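Local atomic coordinates of cytolethal distending toxin subunit A (Haemophilus ducreyi, PDB entry 1SR4), a protein that probably pairs with CdtC as a lectin-like, heterodimeric subunit required to deliver the genotoxin CdtB into host cells. Residues Pro57-Leu71 and Arg189-Glu201. Sequence-based numbering, arbitrary orientation.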
ATOM      1  N   PRO A  57       2.130  -2.808  16.914  1.00 13.30           N
ATOM      2  CA  PRO A  57       1.326  -3.717  16.082  1.00 11.24           C
ATOM      3  C   PRO A  57       1.421  -3.431  14.582  1.00 12.07           C
ATOM      4  O   PRO A  57       1.229  -4.334  13.761  1.00  8.63           O
ATOM      5  CB  PRO A  57      -0.094  -3.522  16.625  1.00 12.14           C
ATOM      6  CG  PRO A  57       0.148  -3.221  18.103  1.00 11.58           C
ATOM      7  CD  PRO A  57       1.312  -2.234  18.003  1.00 12.54           C
ATOM      8  N   SER A  58       1.732  -2.182  14.229  1.00 10.80           N
ATOM      9  CA  SER A  58       1.859  -1.775  12.838  1.00 10.99           C
ATOM     10  C   SER A  58       3.004  -2.493  12.147  1.00 11.57           C
ATOM     11  O   SER A  58       3.035  -2.595  10.916  1.00 10.24           O
ATOM     12  CB  SER A  58       2.136  -0.265  12.740  1.00 12.95           C
ATOM     13  OG  SER A  58       1.067   0.488  13.287  1.00 21.23           O
ATOM     14  N   ASN A  59       3.962  -2.969  12.931  1.00 11.27           N
ATOM     15  CA  ASN A  59       5.123  -3.624  12.344  1.00 11.83           C
ATOM     16  C   ASN A  59       4.936  -5.083  11.952  1.00 12.69           C
ATOM     17  O   ASN A  59       5.813  -5.671  11.311  1.00 12.12           O
ATOM     18  CB  ASN A  59       6.318  -3.499  13.288  1.00 12.40           C
ATOM     19  CG  ASN A  59       6.664  -2.052  13.582  1.00 16.26           C
ATOM     20  OD1 ASN A  59       6.775  -1.239  12.666  1.00 17.38           O
ATOM     21  ND2 ASN A  59       6.830  -1.720  14.857  1.00 17.43           N
ATOM     22  N   PHE A  60       3.796  -5.664  12.312  1.00  9.97           N
ATOM     23  CA  PHE A  60       3.567  -7.066  12.021  1.00 11.05           C
ATOM     24  C   PHE A  60       2.429  -7.329  11.062  1.00  8.65           C
ATOM     25  O   PHE A  60       1.596  -6.474  10.816  1.00  7.40           O
ATOM     26  CB  PHE A  60       3.346  -7.806  13.341  1.00 11.01           C
ATOM     27  CG  PHE A  60       4.496  -7.661  14.273  1.00 12.65           C
ATOM     28  CD1 PHE A  60       5.611  -8.486  14.150  1.00 12.40           C
ATOM     29  CD2 PHE A  60       4.519  -6.634  15.203  1.00 13.81           C
ATOM     30  CE1 PHE A  60       6.731  -8.276  14.941  1.00 14.33           C
ATOM     31  CE2 PHE A  60       5.648  -6.419  16.006  1.00 14.52           C
ATOM     32  CZ  PHE A  60       6.748  -7.239  15.872  1.00 14.57           C
ATOM     33  N   MET A  61       2.407  -8.537  10.531  1.00  9.52           N
ATOM     34  CA  MET A  61       1.383  -8.931   9.583  1.00 10.13           C
ATOM     35  C   MET A  61       1.298 -10.446   9.549  1.00  9.38           C
ATOM     36  O   MET A  61       2.026 -11.134  10.280  1.00  9.47           O
ATOM     37  CB  MET A  61       1.759  -8.392   8.199  1.00 12.24           C
ATOM     38  CG  MET A  61       3.224  -8.641   7.788  1.00 17.33           C
ATOM     39  SD  MET A  61       3.604 -10.325   7.238  1.00 22.65           S
ATOM     40  CE  MET A  61       3.009 -10.217   5.542  1.00 21.12           C
ATOM     41  N   THR A  62       0.391 -10.968   8.728  1.00  7.67           N
ATOM     42  CA  THR A  62       0.314 -12.407   8.541  1.00  9.30           C
ATOM     43  C   THR A  62       0.343 -12.690   7.039  1.00  8.72           C
ATOM     44  O   THR A  62       0.039 -11.818   6.216  1.00  7.22           O
ATOM     45  CB  THR A  62      -0.987 -13.038   9.085  1.00  9.03           C
ATOM     46  OG1 THR A  62      -2.114 -12.355   8.522  1.00  8.98           O
ATOM     47  CG2 THR A  62      -1.037 -12.982  10.616  1.00  8.01           C
ATOM     48  N   LEU A  63       0.748 -13.905   6.696  1.00  7.60           N
ATOM     49  CA  LEU A  63       0.769 -14.363   5.314  1.00  9.30           C
ATOM     50  C   LEU A  63      -0.440 -15.290   5.334  1.00  9.13           C
ATOM     51  O   LEU A  63      -0.434 -16.322   6.024  1.00 10.06           O
ATOM     52  CB  LEU A  63       2.059 -15.140   5.030  1.00 11.11           C
ATOM     53  CG  LEU A  63       3.292 -14.227   5.084  1.00 12.54           C
ATOM     54  CD1 LEU A  63       4.589 -15.033   5.000  1.00 10.27           C
ATOM     55  CD2 LEU A  63       3.188 -13.225   3.938  1.00 15.04           C
ATOM     56  N   MET A  64      -1.485 -14.903   4.612  1.00  8.64           N
ATOM     57  CA  MET A  64      -2.728 -15.669   4.603  1.00  7.71           C
ATOM     58  C   MET A  64      -2.988 -16.370   3.281  1.00  9.14           C
ATOM     59  O   MET A  64      -2.922 -15.745   2.225  1.00  7.37           O
ATOM     60  CB  MET A  64      -3.906 -14.720   4.912  1.00  9.49           C
ATOM     61  CG  MET A  64      -5.280 -15.409   4.899  1.00  6.92           C
ATOM     62  SD  MET A  64      -6.709 -14.264   4.952  1.00 11.27           S
ATOM     63  CE  MET A  64      -6.594 -13.516   6.585  1.00 10.03           C
ATOM     64  N   GLY A  65      -3.290 -17.664   3.336  1.00  8.14           N
ATOM     65  CA  GLY A  65      -3.585 -18.397   2.118  1.00  9.48           C
ATOM     66  C   GLY A  65      -5.014 -18.105   1.702  1.00 10.30           C
ATOM     67  O   GLY A  65      -5.776 -17.471   2.445  1.00  9.41           O
ATOM     68  N   GLN A  66      -5.400 -18.580   0.524  1.00  9.96           N
ATOM     69  CA  GLN A  66      -6.738 -18.301   0.011  1.00 10.15           C
ATOM     70  C   GLN A  66      -7.853 -18.943   0.827  1.00 10.41           C
ATOM     71  O   GLN A  66      -9.033 -18.586   0.684  1.00  9.70           O
ATOM     72  CB  GLN A  66      -6.825 -18.743  -1.443  1.00 11.15           C
ATOM     73  CG  GLN A  66      -5.863 -17.977  -2.338  1.00 10.99           C
ATOM     74  CD  GLN A  66      -6.494 -17.669  -3.661  1.00 12.28           C
ATOM     75  OE1 GLN A  66      -7.196 -16.668  -3.803  1.00 10.78           O
ATOM     76  NE2 GLN A  66      -6.274 -18.541  -4.640  1.00 10.46           N
ATOM     77  N   ASN A  67      -7.462 -19.871   1.696  1.00  9.14           N
ATOM     78  CA  ASN A  67      -8.398 -20.593   2.553  1.00  9.94           C
ATOM     79  C   ASN A  67      -8.399 -19.977   3.959  1.00 10.38           C
ATOM     80  O   ASN A  67      -9.024 -20.511   4.884  1.00  8.92           O
ATOM     81  CB  ASN A  67      -7.998 -22.075   2.618  1.00 10.35           C
ATOM     82  CG  ASN A  67      -6.628 -22.280   3.242  1.00 10.35           C
ATOM     83  OD1 ASN A  67      -5.887 -21.318   3.481  1.00  8.32           O
ATOM     84  ND2 ASN A  67      -6.271 -23.542   3.489  1.00  8.54           N
ATOM     85  N   GLY A  68      -7.706 -18.844   4.097  1.00 10.09           N
ATOM     86  CA  GLY A  68      -7.645 -18.131   5.370  1.00  9.49           C
ATOM     87  C   GLY A  68      -6.573 -18.621   6.333  1.00 11.28           C
ATOM     88  O   GLY A  68      -6.374 -18.028   7.404  1.00 11.85           O
ATOM     89  N   ALA A  69      -5.881 -19.699   5.965  1.00 10.02           N
ATOM     90  CA  ALA A  69      -4.850 -20.266   6.824  1.00 10.27           C
ATOM     91  C   ALA A  69      -3.646 -19.338   6.838  1.00 12.06           C
ATOM     92  O   ALA A  69      -3.240 -18.819   5.796  1.00 11.39           O
ATOM     93  CB  ALA A  69      -4.461 -21.673   6.333  1.00 10.06           C
ATOM     94  N   LEU A  70      -3.071 -19.148   8.023  1.00 10.91           N
ATOM     95  CA  LEU A  70      -1.937 -18.241   8.217  1.00  9.06           C
ATOM     96  C   LEU A  70      -0.611 -19.006   8.397  1.00  8.68           C
ATOM     97  O   LEU A  70      -0.550 -19.967   9.164  1.00  7.35           O
ATOM     98  CB  LEU A  70      -2.209 -17.387   9.463  1.00  8.55           C
ATOM     99  CG  LEU A  70      -3.622 -16.795   9.585  1.00  8.57           C
ATOM    100  CD1 LEU A  70      -3.856 -16.282  11.028  1.00  9.34           C
ATOM    101  CD2 LEU A  70      -3.795 -15.688   8.571  1.00  5.27           C
ATOM    102  N   LEU A  71       0.436 -18.600   7.674  1.00  7.32           N
ATOM    103  CA  LEU A  71       1.730 -19.257   7.822  1.00  9.59           C
ATOM    104  C   LEU A  71       2.124 -19.086   9.291  1.00  9.36           C
ATOM    105  O   LEU A  71       2.150 -17.967   9.808  1.00  8.61           O
ATOM    106  CB  LEU A  71       2.787 -18.593   6.949  1.00  9.27           C
ATOM    107  CG  LEU A  71       4.140 -19.324   7.055  1.00 12.58           C
ATOM    108  CD1 LEU A  71       4.050 -20.738   6.396  1.00  7.73           C
ATOM    109  CD2 LEU A  71       5.222 -18.492   6.375  1.00  9.52           C
ATOM    110  N   ARG A 189      -3.597 -27.591  -4.430  1.00 13.79           N
ATOM    111  CA  ARG A 189      -2.291 -26.972  -4.636  1.00 13.43           C
ATOM    112  C   ARG A 189      -2.477 -25.515  -5.067  1.00 12.21           C
ATOM    113  O   ARG A 189      -2.954 -25.244  -6.168  1.00 11.27           O
ATOM    114  CB  ARG A 189      -1.543 -27.765  -5.718  1.00 13.58           C
ATOM    115  CG  ARG A 189      -0.178 -27.212  -6.094  1.00 17.50           C
ATOM    116  CD  ARG A 189       0.591 -28.163  -7.034  1.00 19.19           C
ATOM    117  NE  ARG A 189       1.972 -27.710  -7.206  1.00 19.21           N
ATOM    118  CZ  ARG A 189       2.350 -26.776  -8.069  1.00 20.65           C
ATOM    119  NH1 ARG A 189       1.451 -26.204  -8.861  1.00 22.81           N
ATOM    120  NH2 ARG A 189       3.621 -26.374  -8.110  1.00 21.05           N
ATOM    121  N   ASP A 190      -2.107 -24.588  -4.192  1.00 10.37           N
ATOM    122  CA  ASP A 190      -2.266 -23.161  -4.481  1.00 11.01           C
ATOM    123  C   ASP A 190      -0.966 -22.479  -4.069  1.00 10.66           C
ATOM    124  O   ASP A 190      -0.289 -22.935  -3.137  1.00  8.10           O
ATOM    125  CB  ASP A 190      -3.431 -22.621  -3.658  1.00  8.89           C
ATOM    126  CG  ASP A 190      -3.962 -21.280  -4.158  1.00 10.47           C
ATOM    127  OD1 ASP A 190      -3.193 -20.392  -4.591  1.00 10.71           O
ATOM    128  OD2 ASP A 190      -5.185 -21.094  -4.070  1.00 11.75           O
ATOM    129  N   GLN A 191      -0.594 -21.413  -4.772  1.00 10.31           N
ATOM    130  CA  GLN A 191       0.633 -20.713  -4.428  1.00 10.81           C
ATOM    131  C   GLN A 191       0.374 -19.234  -4.185  1.00 11.71           C
ATOM    132  O   GLN A 191       1.322 -18.445  -4.107  1.00  9.82           O
ATOM    133  CB  GLN A 191       1.693 -20.876  -5.532  1.00 13.09           C
ATOM    134  CG  GLN A 191       2.124 -22.317  -5.784  1.00 14.68           C
ATOM    135  CD  GLN A 191       3.232 -22.421  -6.823  1.00 20.25           C
ATOM    136  OE1 GLN A 191       3.239 -21.680  -7.812  1.00 20.19           O
ATOM    137  NE2 GLN A 191       4.166 -23.352  -6.613  1.00 19.15           N
ATOM    138  N   THR A 192      -0.892 -18.838  -4.059  1.00  9.97           N
ATOM    139  CA  THR A 192      -1.155 -17.418  -3.820  1.00 12.15           C
ATOM    140  C   THR A 192      -1.411 -17.142  -2.345  1.00 11.23           C
ATOM    141  O   THR A 192      -2.128 -17.881  -1.662  1.00  9.77           O
ATOM    142  CB  THR A 192      -2.347 -16.871  -4.672  1.00 14.15           C
ATOM    143  OG1 THR A 192      -3.466 -17.734  -4.556  1.00 16.83           O
ATOM    144  CG2 THR A 192      -1.972 -16.803  -6.142  1.00 18.43           C
ATOM    145  N   TRP A 193      -0.803 -16.056  -1.876  1.00 10.05           N
ATOM    146  CA  TRP A 193      -0.885 -15.604  -0.494  1.00  9.62           C
ATOM    147  C   TRP A 193      -1.291 -14.146  -0.436  1.00  9.05           C
ATOM    148  O   TRP A 193      -1.039 -13.402  -1.387  1.00  7.63           O
ATOM    149  CB  TRP A 193       0.490 -15.721   0.160  1.00  7.68           C
ATOM    150  CG  TRP A 193       0.978 -17.130   0.315  1.00  7.60           C
ATOM    151  CD1 TRP A 193       1.663 -17.890  -0.606  1.00  6.97           C
ATOM    152  CD2 TRP A 193       0.799 -17.952   1.469  1.00  5.92           C
ATOM    153  NE1 TRP A 193       1.920 -19.145  -0.078  1.00  8.79           N
ATOM    154  CE2 TRP A 193       1.395 -19.204   1.192  1.00  7.24           C
ATOM    155  CE3 TRP A 193       0.188 -17.750   2.715  1.00  8.57           C
ATOM    156  CZ2 TRP A 193       1.398 -20.255   2.124  1.00  6.53           C
ATOM    157  CZ3 TRP A 193       0.192 -18.797   3.641  1.00  9.40           C
ATOM    158  CH2 TRP A 193       0.794 -20.031   3.335  1.00  8.85           C
ATOM    159  N   TYR A 194      -1.917 -13.735   0.667  1.00  8.21           N
ATOM    160  CA  TYR A 194      -2.270 -12.324   0.827  1.00  7.73           C
ATOM    161  C   TYR A 194      -1.422 -11.729   1.946  1.00  7.83           C
ATOM    162  O   TYR A 194      -1.132 -12.394   2.954  1.00  8.01           O
ATOM    163  CB  TYR A 194      -3.747 -12.128   1.208  1.00  7.40           C
ATOM    164  CG  TYR A 194      -4.740 -13.018   0.479  1.00  9.44           C
ATOM    165  CD1 TYR A 194      -4.768 -13.089  -0.919  1.00  9.52           C
ATOM    166  CD2 TYR A 194      -5.678 -13.771   1.195  1.00  9.35           C
ATOM    167  CE1 TYR A 194      -5.734 -13.899  -1.589  1.00 10.47           C
ATOM    168  CE2 TYR A 194      -6.627 -14.578   0.542  1.00  9.00           C
ATOM    169  CZ  TYR A 194      -6.650 -14.633  -0.841  1.00 10.10           C
ATOM    170  OH  TYR A 194      -7.599 -15.425  -1.462  1.00 12.39           O
ATOM    171  N   LEU A 195      -1.021 -10.474   1.764  1.00  6.32           N
ATOM    172  CA  LEU A 195      -0.258  -9.753   2.776  1.00  7.34           C
ATOM    173  C   LEU A 195      -1.403  -9.194   3.618  1.00  8.05           C
ATOM    174  O   LEU A 195      -2.104  -8.279   3.188  1.00  7.85           O
ATOM    175  CB  LEU A 195       0.570  -8.652   2.091  1.00  9.40           C
ATOM    176  CG  LEU A 195       1.578  -9.282   1.097  1.00  8.81           C
ATOM    177  CD1 LEU A 195       2.254  -8.246   0.229  1.00  9.76           C
ATOM    178  CD2 LEU A 195       2.598 -10.066   1.893  1.00 11.18           C
ATOM    179  N   ALA A 196      -1.587  -9.750   4.814  1.00  6.58           N
ATOM    180  CA  ALA A 196      -2.727  -9.399   5.662  1.00  7.29           C
ATOM    181  C   ALA A 196      -2.410  -8.816   7.035  1.00  7.42           C
ATOM    182  O   ALA A 196      -1.268  -8.876   7.499  1.00  6.79           O
ATOM    183  CB  ALA A 196      -3.633 -10.685   5.832  1.00  7.02           C
ATOM    184  N   PRO A 197      -3.429  -8.251   7.713  1.00  6.84           N
ATOM    185  CA  PRO A 197      -3.194  -7.678   9.044  1.00  6.67           C
ATOM    186  C   PRO A 197      -2.803  -8.804   9.994  1.00  7.32           C
ATOM    187  O   PRO A 197      -3.192  -9.955   9.801  1.00  8.65           O
ATOM    188  CB  PRO A 197      -4.559  -7.082   9.431  1.00  6.60           C
ATOM    189  CG  PRO A 197      -5.248  -6.842   8.088  1.00  7.30           C
ATOM    190  CD  PRO A 197      -4.835  -8.077   7.310  1.00  5.65           C
ATOM    191  N   PRO A 198      -2.028  -8.482  11.033  1.00  7.74           N
ATOM    192  CA  PRO A 198      -1.594  -9.481  12.010  1.00  8.20           C
ATOM    193  C   PRO A 198      -2.790  -9.897  12.849  1.00  9.31           C
ATOM    194  O   PRO A 198      -3.802  -9.184  12.871  1.00  9.47           O
ATOM    195  CB  PRO A 198      -0.570  -8.714  12.845  1.00  5.62           C
ATOM    196  CG  PRO A 198      -1.194  -7.318  12.909  1.00  5.61           C
ATOM    197  CD  PRO A 198      -1.640  -7.115  11.446  1.00  6.67           C
ATOM    198  N   VAL A 199      -2.709 -11.043  13.522  1.00  7.34           N
ATOM    199  CA  VAL A 199      -3.807 -11.413  14.399  1.00  7.78           C
ATOM    200  C   VAL A 199      -3.446 -10.816  15.758  1.00 10.53           C
ATOM    201  O   VAL A 199      -2.726 -11.415  16.559  1.00  9.54           O
ATOM    202  CB  VAL A 199      -4.039 -12.941  14.490  1.00  9.23           C
ATOM    203  CG1 VAL A 199      -4.954 -13.377  13.337  1.00  5.95           C
ATOM    204  CG2 VAL A 199      -2.737 -13.697  14.425  1.00  8.67           C
ATOM    205  N   LEU A 200      -3.943  -9.599  15.978  1.00 10.19           N
ATOM    206  CA  LEU A 200      -3.694  -8.834  17.202  1.00 11.60           C
ATOM    207  C   LEU A 200      -4.905  -7.951  17.487  1.00 11.60           C
ATOM    208  O   LEU A 200      -5.723  -7.727  16.596  1.00 11.40           O
ATOM    209  CB  LEU A 200      -2.474  -7.918  17.011  1.00  9.66           C
ATOM    210  CG  LEU A 200      -1.072  -8.509  16.781  1.00  9.80           C
ATOM    211  CD1 LEU A 200      -0.087  -7.406  16.419  1.00  9.71           C
ATOM    212  CD2 LEU A 200      -0.613  -9.226  18.045  1.00 10.47           C
ATOM    213  N   GLU A 201      -5.022  -7.464  18.727  1.00 10.80           N
ATOM    214  CA  GLU A 201      -6.100  -6.535  19.073  1.00 12.73           C
ATOM    215  C   GLU A 201      -5.715  -5.275  18.297  1.00 12.32           C
ATOM    216  O   GLU A 201      -4.541  -4.883  18.285  1.00 11.08           O
ATOM    217  CB  GLU A 201      -6.108  -6.212  20.565  1.00 15.99           C
ATOM    218  CG  GLU A 201      -6.588  -7.355  21.446  1.00 25.01           C
ATOM    219  CD  GLU A 201      -8.073  -7.264  21.749  1.00 28.66           C
ATOM    220  OE1 GLU A 201      -8.529  -6.195  22.222  1.00 33.89           O
ATOM    221  OE2 GLU A 201      -8.784  -8.259  21.524  1.00 32.81           O
TER
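Gln66 turns its CG away from its own carbonyl carbon (chi1 -63°) and bends at chi2, which brings its amide between Tyr194 and Asp190. Tyr194 OH donates to a lone pair of Gln66 OE1 (2.7 Å), with ring and amide nearly perpendicular, while Gln66 NE2 gives a hydrogen to the syn lone pair of Asp190 OD2 (2.8 Å). An amide suits this buried spot because it accepts at one end and donates at the other. Asp190 OD1 accepts from Thr192 N in an Asx turn, and from Thr192 OG1 as well. The short Thr62 hydroxyl, set between its backbone N and carbonyl carbon (chi1 54°), reaches the partner backbone, OG1 donating to Pro197 O (2.9 Å). Between these polar ends backbone hydrogen bonds join Met64 to Tyr194 and Thr62 to Ala196. Flexible Met64 lays SD at the edge of the Tyr194 ring, 3.9 Å from CD2, a Met-aromatic contact; small Ala196 leaves room for Met64. On the opposite sheet face Leu63 CB packs on Trp193 CE3 (4.0 Å), and branched Leu63 and Leu195 lie side by side. Gly151 O of CdtC also accepts from Gln66 NE2. Antiparallel pairing of the trefoil domain's first and last strands, 62-65 and 189-196, closes the ricin-type beta-trefoil.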